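Local coordinates for putative Lipoprotein (Shewanella oneidensis, PDB 3U24), which is of unknown function but binds zinc and calcium ions and, as a member of the DUF885 family, is probably related to zinc metallopeptidases, at residues Lys312-Arg316 with Asp317-Ser321; Thr445-Met448 with Met449-Gly453; Leu189-Gln192 with Val193-Gly197. One frame throughout, in Å; residues are numbered along the deposited sequence.

In the fold
All three contacts are local, made by residues a few positions apart, and none touches another. Contact 2 is the buried one, on the last turns of helix 435-451, where side chains from other helices bond to Glu446, Arg447 and Glu451. Contact 1 lies at the surface, where a loop runs into helix 319-337, and mixes a zinc-bound histidine with turn hydrogen bonds and a small apolar patch. Contact 3, partly buried, lies near the end of helix 187-195, where a serine hydroxyl bonds back to a carbonyl; its centre is about 55 Å from that of contact 2, on the opposite side of the chain's centre. Contact 2 closes its helix with a Schellman motif, whereas contact 1 begins one.

Contact 1 (Lys312-Arg316 with Asp317-Ser321); sequences KHVKR and DDFVS. With ZN (zinc ion), chain E.
Val314 reaches over the start of the next helix and meets Phe319 and Asp318 with its two methyls. From CB the side chain forks. CG1, between the backbone N and the carbonyl carbon (chi1 67°), comes to the edge of the Phe319 ring, near its plane, 3.8 Å from CD1. CG2 takes the other direction and lies 3.8 Å from the carbonyl O of Asp318, with CB of that aspartate nearly as close. The side chains of Val314 and Phe319 cross at about a right angle.

The backbone beneath turns in two bonds: Asp318 N gives to Lys315 O at 3.0 Å and Phe319 N to Arg316 O at 3.2 Å. Asp318 occupies the N-cap position, but its carboxylate makes no capping bond; OD2 is 4.4 Å from Lys315 NZ, beyond a salt bridge.

The carbonyl O of Val314 takes a nearly straight 2.6 Å bond from His313 ND1, in the plane of the imidazole. That bond fixes the ring's rotation while NE2 binds zinc at 1.9 Å, with Glu391 as another ligand. Arg316 runs along helix 387-396 to give its NE to Leu382 O, and Phe319 packs on Val379. The turn thus touches both helix 387-396, through Arg316, and strand 376-379 of the small sheet, through Phe319.

Contact 2 (Thr445-Met448 with Met449-Gly453); sequences TERM and MLEEG
Arg447 and Glu451, one turn apart, meet through the aliphatic part of the arginine: Glu451 OE2 lies 3.3 Å from Arg447 CD. Bends at chi2 and chi3 fold the arginine so that its methylenes lie by the carboxylate, and the guanidinium and carboxylate planes stand 77° apart. A water closes the circuit instead of a direct salt bridge. Lying in the guanidinium plane, it accepts from Arg447 NH1 at 2.7 Å and donates to Glu451 OE2 over the same distance. Tyr532 OH also bonds to OE2, Arg535 forms a salt bridge with OE1, and Arg447 NE pairs with Tyr465 OH. Arg273 brings a second guanidinium close to Arg447 NH2, so the nearby carboxylate probably helps to balance the positive charge.

Along the backbone, Thr445 O, Glu446 O, Arg447 O and Met448 O receive the amides of Met449, Leu450, Glu451 and Glu452; the shortest bonds, such as Glu451 N to Arg447 O, are 2.8 Å. Met448 and Met449 are selenomethionines; SE of the former lies 4.0 Å from Glu452 CG. Glu446 turns away to bond with His408 ND1, a second-shell contact that probably orients this zinc ligand. Gly453 has a positive phi (109°), which suits glycine, and two bonds run back into the last turn, one of them Gly453 N to Leu450 O at 2.9 Å: a Schellman motif closing helix 435-451, which also carries zinc ligand Glu439.

Contact 3 (Leu189-Gln192 with Val193-Gly197); sequences LLKQ and VADSG. With IMD (imidazole), chain B.
Val193 O is gripped twice by Ser196: the hydroxyl OG donates to it at 2.7 Å, in the carbonyl plane and on a lone pair, and Ser196 N gives a second bond at 3.1 Å. A chi1 of 74° swings OG back over the helix end to that carbonyl, and OG also bonds with the amide of Leu198. Ser196 CB meanwhile packs 3.3 Å from Gln192 O.

Upstream, three successive amides continue the helical ladder, Val193 N to Leu189 O, Ala194 N to Leu190 O at 2.8 Å, and Asp195 N to Lys191 O. Val193 sets CG2 3.4 Å from Leu189 O, and its side chain touches Phe206 and Leu142 of the flanking helices.

On the exposed side, an imidazole, probably from the crystallisation liquor, gives N3 to Asp195 OD1 at 3.2 Å. Its C4 lies 3.6 Å from Ala194 CB, and Lys191 CG borders its other end. The serine hydroxyl thus adds a second bond to Val193 O, while Lys203 NZ serves Ala194 O near the helix end and Ser196 O just past it; the positive lysine probably offsets the partial negative charge there.

Contact 1 (Lys312-Arg316 with Asp317-Ser321)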
loop_
_atom_site.group_PDB
_atom_site.type_symbol
_atom_site.label_atom_id
_atom_site.label_comp_id
_atom_site.label_asym_id
_atom_site.label_seq_id
_atom_site.Cartn_x
_atom_site.Cartn_y
_atom_site.Cartn_z
ATOM N N LYS A 312 6.517 21.402 -19.762
ATOM C CA LYS A 312 6.420 22.530 -18.835
ATOM C C LYS A 312 6.484 21.965 -17.426
ATOM O O LYS A 312 5.578 21.229 -16.991
ATOM C CB LYS A 312 5.133 23.339 -19.053
ATOM C CG LYS A 312 5.068 24.683 -18.288
ATOM C CD LYS A 312 3.696 25.374 -18.466
ATOM C CE LYS A 312 3.466 26.550 -17.507
ATOM N NZ LYS A 312 4.457 27.650 -17.691
ATOM N N HIS A 313 7.543 22.284 -16.696
ATOM C CA HIS A 313 7.707 21.738 -15.354
ATOM C C HIS A 313 8.553 22.630 -14.552
ATOM O O HIS A 313 9.234 23.495 -15.102
ATOM C CB HIS A 313 8.324 20.357 -15.377
ATOM C CG HIS A 313 9.662 20.310 -16.050
ATOM N ND1 HIS A 313 10.765 20.776 -15.472
ATOM C CD2 HIS A 313 10.036 19.851 -17.308
ATOM C CE1 HIS A 313 11.807 20.619 -16.307
ATOM N NE2 HIS A 313 11.363 20.008 -17.406
ATOM N N VAL A 314 8.528 22.439 -13.238
ATOM C CA VAL A 314 9.366 23.248 -12.376
ATOM C C VAL A 314 10.818 22.937 -12.694
ATOM O O VAL A 314 11.136 21.810 -13.085
ATOM C CB VAL A 314 9.057 23.027 -10.858
ATOM C CG1 VAL A 314 9.442 21.618 -10.423
ATOM C CG2 VAL A 314 9.790 24.069 -10.031
ATOM N N LYS A 315 11.678 23.944 -12.560
ATOM C CA LYS A 315 13.126 23.764 -12.663
ATOM C C LYS A 315 13.551 22.823 -11.552
ATOM O O LYS A 315 13.040 22.897 -10.450
ATOM C CB LYS A 315 13.901 25.098 -12.530
ATOM C CG LYS A 315 14.173 25.833 -13.843
ATOM C CD LYS A 315 14.610 27.290 -13.624
ATOM C CE LYS A 315 13.453 28.294 -13.837
ATOM N NZ LYS A 315 13.578 29.553 -13.034
ATOM N N ARG A 316 14.498 21.961 -11.871
ATOM C CA ARG A 316 14.910 20.884 -11.017
ATOM C C ARG A 316 15.297 21.307 -9.606
ATOM O O ARG A 316 14.808 20.730 -8.645
ATOM C CB ARG A 316 16.075 20.205 -11.698
ATOM C CG ARG A 316 16.778 19.145 -10.899
ATOM C CD ARG A 316 18.026 18.644 -11.640
ATOM N NE ARG A 316 18.560 17.500 -10.921
ATOM C CZ ARG A 316 19.633 16.809 -11.276
ATOM N NH1 ARG A 316 20.311 17.127 -12.379
ATOM N NH2 ARG A 316 20.021 15.789 -10.520
ATOM N N ASP A 317 16.174 22.297 -9.498
ATOM C CA ASP A 317 16.681 22.756 -8.209
ATOM C C ASP A 317 15.585 23.455 -7.344
ATOM O O ASP A 317 15.751 23.587 -6.141
ATOM C CB ASP A 317 17.902 23.678 -8.416
ATOM C CG ASP A 317 19.212 22.913 -8.802
ATOM O OD1 ASP A 317 19.240 21.661 -8.880
ATOM O OD2 ASP A 317 20.244 23.597 -9.022
ATOM N N ASP A 318 14.457 23.842 -7.953
ATOM C CA ASP A 318 13.332 24.430 -7.232
ATOM C C ASP A 318 12.188 23.471 -6.892
ATOM O O ASP A 318 11.144 23.904 -6.473
ATOM C CB ASP A 318 12.779 25.614 -8.024
ATOM C CG ASP A 318 13.811 26.710 -8.200
ATOM O OD1 ASP A 318 14.655 26.886 -7.294
ATOM O OD2 ASP A 318 13.780 27.379 -9.255
ATOM N N PHE A 319 12.394 22.179 -7.064
ATOM C CA PHE A 319 11.333 21.209 -6.930
ATOM C C PHE A 319 10.708 21.300 -5.515
ATOM O O PHE A 319 9.497 21.475 -5.358
ATOM C CB PHE A 319 11.868 19.796 -7.212
ATOM C CG PHE A 319 10.817 18.732 -7.147
ATOM C CD1 PHE A 319 9.890 18.598 -8.150
ATOM C CD2 PHE A 319 10.764 17.849 -6.079
ATOM C CE1 PHE A 319 8.903 17.611 -8.086
ATOM C CE2 PHE A 319 9.780 16.857 -6.004
ATOM C CZ PHE A 319 8.837 16.752 -6.996
ATOM N N VAL A 320 11.562 21.206 -4.520
ATOM C CA VAL A 320 11.160 21.183 -3.095
ATOM C C VAL A 320 10.498 22.524 -2.692
ATOM O O VAL A 320 9.463 22.523 -2.105
ATOM C CB VAL A 320 12.350 20.808 -2.186
ATOM C CG1 VAL A 320 11.975 20.941 -0.726
ATOM C CG2 VAL A 320 12.817 19.360 -2.485
ATOM N N SER A 321 11.088 23.649 -3.044
ATOM C CA SER A 321 10.461 24.953 -2.871
ATOM C C SER A 321 9.116 25.097 -3.556
ATOM O O SER A 321 8.241 25.781 -3.011
ATOM C CB SER A 321 11.351 26.030 -3.464
ATOM O OG SER A 321 12.450 26.187 -2.630
HETATM ZN ZN ZN E . 12.400 19.964 -19.056
#

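Contact 2 (Thr445-Met448 with Met449-Gly453)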
loop_
_atom_site.group_PDB
_atom_site.type_symbol
_atom_site.label_atom_id
_atom_site.label_comp_id
_atom_site.label_asym_id
_atom_site.label_seq_id
_atom_site.Cartn_x
_atom_site.Cartn_y
_atom_site.Cartn_z
ATOM N N THR A 445 -10.136 13.145 -3.829
ATOM C CA THR A 445 -9.896 14.587 -3.657
ATOM C C THR A 445 -9.386 15.292 -4.915
ATOM O O THR A 445 -9.690 16.464 -5.146
ATOM C CB THR A 445 -8.996 14.936 -2.462
ATOM O OG1 THR A 445 -7.696 14.392 -2.671
ATOM C CG2 THR A 445 -9.617 14.468 -1.162
ATOM N N GLU A 446 -8.649 14.570 -5.741
ATOM C CA GLU A 446 -8.176 15.129 -6.986
ATOM C C GLU A 446 -9.377 15.563 -7.867
ATOM O O GLU A 446 -9.447 16.692 -8.359
ATOM C CB GLU A 446 -7.300 14.115 -7.730
ATOM C CG GLU A 446 -6.224 13.454 -6.879
ATOM C CD GLU A 446 -5.647 12.183 -7.504
ATOM O OE1 GLU A 446 -6.104 11.792 -8.598
ATOM O OE2 GLU A 446 -4.738 11.567 -6.898
ATOM N N ARG A 447 -10.335 14.672 -8.011
ATOM C CA ARG A 447 -11.486 14.943 -8.833
ATOM C C ARG A 447 -12.348 16.056 -8.232
ATOM O O ARG A 447 -12.718 17.024 -8.912
ATOM C CB ARG A 447 -12.250 13.636 -9.045
ATOM C CG ARG A 447 -13.667 13.740 -9.557
ATOM C CD ARG A 447 -13.777 14.112 -11.000
ATOM N NE ARG A 447 -13.243 13.034 -11.837
ATOM C CZ ARG A 447 -13.542 12.823 -13.129
ATOM N NH1 ARG A 447 -14.410 13.625 -13.783
ATOM N NH2 ARG A 447 -12.959 11.786 -13.745
HETATM N N MSE A 448 -12.644 15.921 -6.946
HETATM C CA MSE A 448 -13.469 16.896 -6.221
HETATM C C MSE A 448 -12.843 18.290 -6.306
HETATM O O MSE A 448 -13.536 19.233 -6.605
HETATM C CB MSE A 448 -13.630 16.455 -4.766
HETATM C CG MSE A 448 -14.487 17.348 -3.911
HETATM SE SE MSE A 448 -13.373 18.744 -3.127
HETATM C CE MSE A 448 -12.314 17.631 -1.881
HETATM N N MSE A 449 -11.538 18.428 -6.062
HETATM C CA MSE A 449 -10.900 19.777 -6.174
HETATM C C MSE A 449 -11.059 20.429 -7.556
HETATM O O MSE A 449 -11.347 21.610 -7.633
HETATM C CB MSE A 449 -9.413 19.734 -5.846
HETATM C CG MSE A 449 -9.142 19.393 -4.415
HETATM SE SE MSE A 449 -9.398 20.947 -3.246
HETATM C CE MSE A 449 -7.549 21.699 -3.428
ATOM N N LEU A 450 -10.857 19.653 -8.619
ATOM C CA LEU A 450 -11.037 20.173 -9.952
ATOM C C LEU A 450 -12.494 20.504 -10.204
ATOM O O LEU A 450 -12.803 21.572 -10.760
ATOM C CB LEU A 450 -10.534 19.206 -11.029
ATOM C CG LEU A 450 -9.038 18.923 -11.176
ATOM C CD1 LEU A 450 -8.789 18.086 -12.436
ATOM C CD2 LEU A 450 -8.272 20.185 -11.298
ATOM N N GLU A 451 -13.395 19.617 -9.796
ATOM C CA GLU A 451 -14.841 19.896 -9.968
ATOM C C GLU A 451 -15.247 21.186 -9.271
ATOM O O GLU A 451 -16.131 21.899 -9.777
ATOM C CB GLU A 451 -15.731 18.759 -9.449
ATOM C CG GLU A 451 -15.668 17.461 -10.262
ATOM C CD GLU A 451 -16.572 16.360 -9.724
ATOM O OE1 GLU A 451 -17.069 16.473 -8.568
ATOM O OE2 GLU A 451 -16.800 15.371 -10.469
ATOM N N GLU A 452 -14.605 21.484 -8.135
ATOM C CA GLU A 452 -14.942 22.690 -7.343
ATOM C C GLU A 452 -14.214 23.923 -7.858
ATOM O O GLU A 452 -14.322 25.005 -7.275
ATOM C CB GLU A 452 -14.596 22.509 -5.848
ATOM C CG GLU A 452 -15.476 21.548 -5.091
ATOM C CD GLU A 452 -16.954 21.849 -5.251
ATOM O OE1 GLU A 452 -17.374 22.988 -4.905
ATOM O OE2 GLU A 452 -17.702 20.940 -5.722
ATOM N N GLY A 453 -13.444 23.762 -8.932
ATOM C CA GLY A 453 -12.876 24.910 -9.596
ATOM C C GLY A 453 -11.384 25.080 -9.441
ATOM O O GLY A 453 -10.878 26.118 -9.838
HETATM O O HOH W 1 -16.330 15.454 -13.081
#

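Contact 3 (Leu189-Gln192 with Val193-Gly197)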
loop_
_atom_site.group_PDB
_atom_site.type_symbol
_atom_site.label_atom_id
_atom_site.label_comp_id
_atom_site.label_asym_id
_atom_site.label_seq_id
_atom_site.Cartn_x
_atom_site.Cartn_y
_atom_site.Cartn_z
ATOM N N LEU A 189 27.585 -6.068 11.085
ATOM C CA LEU A 189 26.904 -6.566 12.280
ATOM C C LEU A 189 27.926 -7.244 13.208
ATOM O O LEU A 189 27.916 -7.038 14.421
ATOM C CB LEU A 189 25.771 -7.513 11.901
ATOM C CG LEU A 189 25.017 -8.223 13.020
ATOM C CD1 LEU A 189 24.283 -7.196 13.899
ATOM C CD2 LEU A 189 24.079 -9.274 12.410
ATOM N N LEU A 190 28.849 -8.001 12.642
ATOM C CA LEU A 190 29.883 -8.619 13.471
ATOM C C LEU A 190 30.744 -7.588 14.234
ATOM O O LEU A 190 31.078 -7.802 15.410
ATOM C CB LEU A 190 30.767 -9.554 12.671
ATOM C CG LEU A 190 30.066 -10.775 12.082
ATOM C CD1 LEU A 190 31.070 -11.549 11.203
ATOM C CD2 LEU A 190 29.508 -11.653 13.198
ATOM N N LYS A 191 31.064 -6.481 13.580
ATOM C CA LYS A 191 31.833 -5.423 14.194
ATOM C C LYS A 191 31.039 -4.786 15.336
ATOM O O LYS A 191 31.582 -4.594 16.428
ATOM C CB LYS A 191 32.276 -4.379 13.143
ATOM C CG LYS A 191 33.003 -3.125 13.667
ATOM C CD LYS A 191 33.323 -2.081 12.564
ATOM C CE LYS A 191 34.165 -2.648 11.390
ATOM N NZ LYS A 191 34.475 -1.703 10.251
ATOM N N GLN A 192 29.766 -4.473 15.107
ATOM C CA GLN A 192 28.918 -3.967 16.195
ATOM C C GLN A 192 28.938 -4.917 17.396
ATOM O O GLN A 192 29.051 -4.475 18.529
ATOM C CB GLN A 192 27.462 -3.796 15.772
ATOM C CG GLN A 192 27.191 -2.673 14.807
ATOM C CD GLN A 192 25.725 -2.198 14.880
ATOM O OE1 GLN A 192 25.416 -1.231 15.581
ATOM N NE2 GLN A 192 24.825 -2.919 14.206
ATOM N N VAL A 193 28.813 -6.218 17.137
ATOM C CA VAL A 193 28.850 -7.180 18.226
ATOM C C VAL A 193 30.219 -7.156 18.941
ATOM O O VAL A 193 30.265 -6.963 20.163
ATOM C CB VAL A 193 28.502 -8.605 17.749
ATOM C CG1 VAL A 193 28.805 -9.617 18.853
ATOM C CG2 VAL A 193 27.034 -8.662 17.309
ATOM N N ALA A 194 31.308 -7.225 18.177
ATOM C CA ALA A 194 32.658 -7.261 18.745
ATOM C C ALA A 194 32.947 -6.071 19.655
ATOM O O ALA A 194 33.646 -6.234 20.658
ATOM C CB ALA A 194 33.718 -7.332 17.643
ATOM N N ASP A 195 32.413 -4.894 19.321
ATOM C CA ASP A 195 32.752 -3.667 20.053
ATOM C C ASP A 195 31.650 -3.186 21.021
ATOM O O ASP A 195 31.760 -2.090 21.614
ATOM C CB ASP A 195 33.110 -2.538 19.068
ATOM C CG ASP A 195 34.401 -2.835 18.263
ATOM O OD1 ASP A 195 35.251 -3.671 18.709
ATOM O OD2 ASP A 195 34.556 -2.224 17.175
ATOM N N SER A 196 30.620 -4.015 21.174
ATOM C CA SER A 196 29.518 -3.775 22.101
ATOM C C SER A 196 29.915 -4.120 23.549
ATOM O O SER A 196 31.000 -4.647 23.824
ATOM C CB SER A 196 28.331 -4.677 21.719
ATOM O OG SER A 196 28.598 -6.019 22.096
ATOM N N GLY A 197 28.959 -3.898 24.444
ATOM C CA GLY A 197 29.126 -4.191 25.830
ATOM C C GLY A 197 28.733 -5.604 26.197
ATOM O O GLY A 197 28.745 -5.913 27.376
HETATM N N1 IMD B . 36.597 -4.670 13.724
HETATM C C2 IMD B . 36.618 -3.840 14.815
HETATM N N3 IMD B . 36.445 -4.591 15.927
HETATM C C4 IMD B . 36.296 -5.897 15.546
HETATM C C5 IMD B . 36.390 -5.947 14.156
#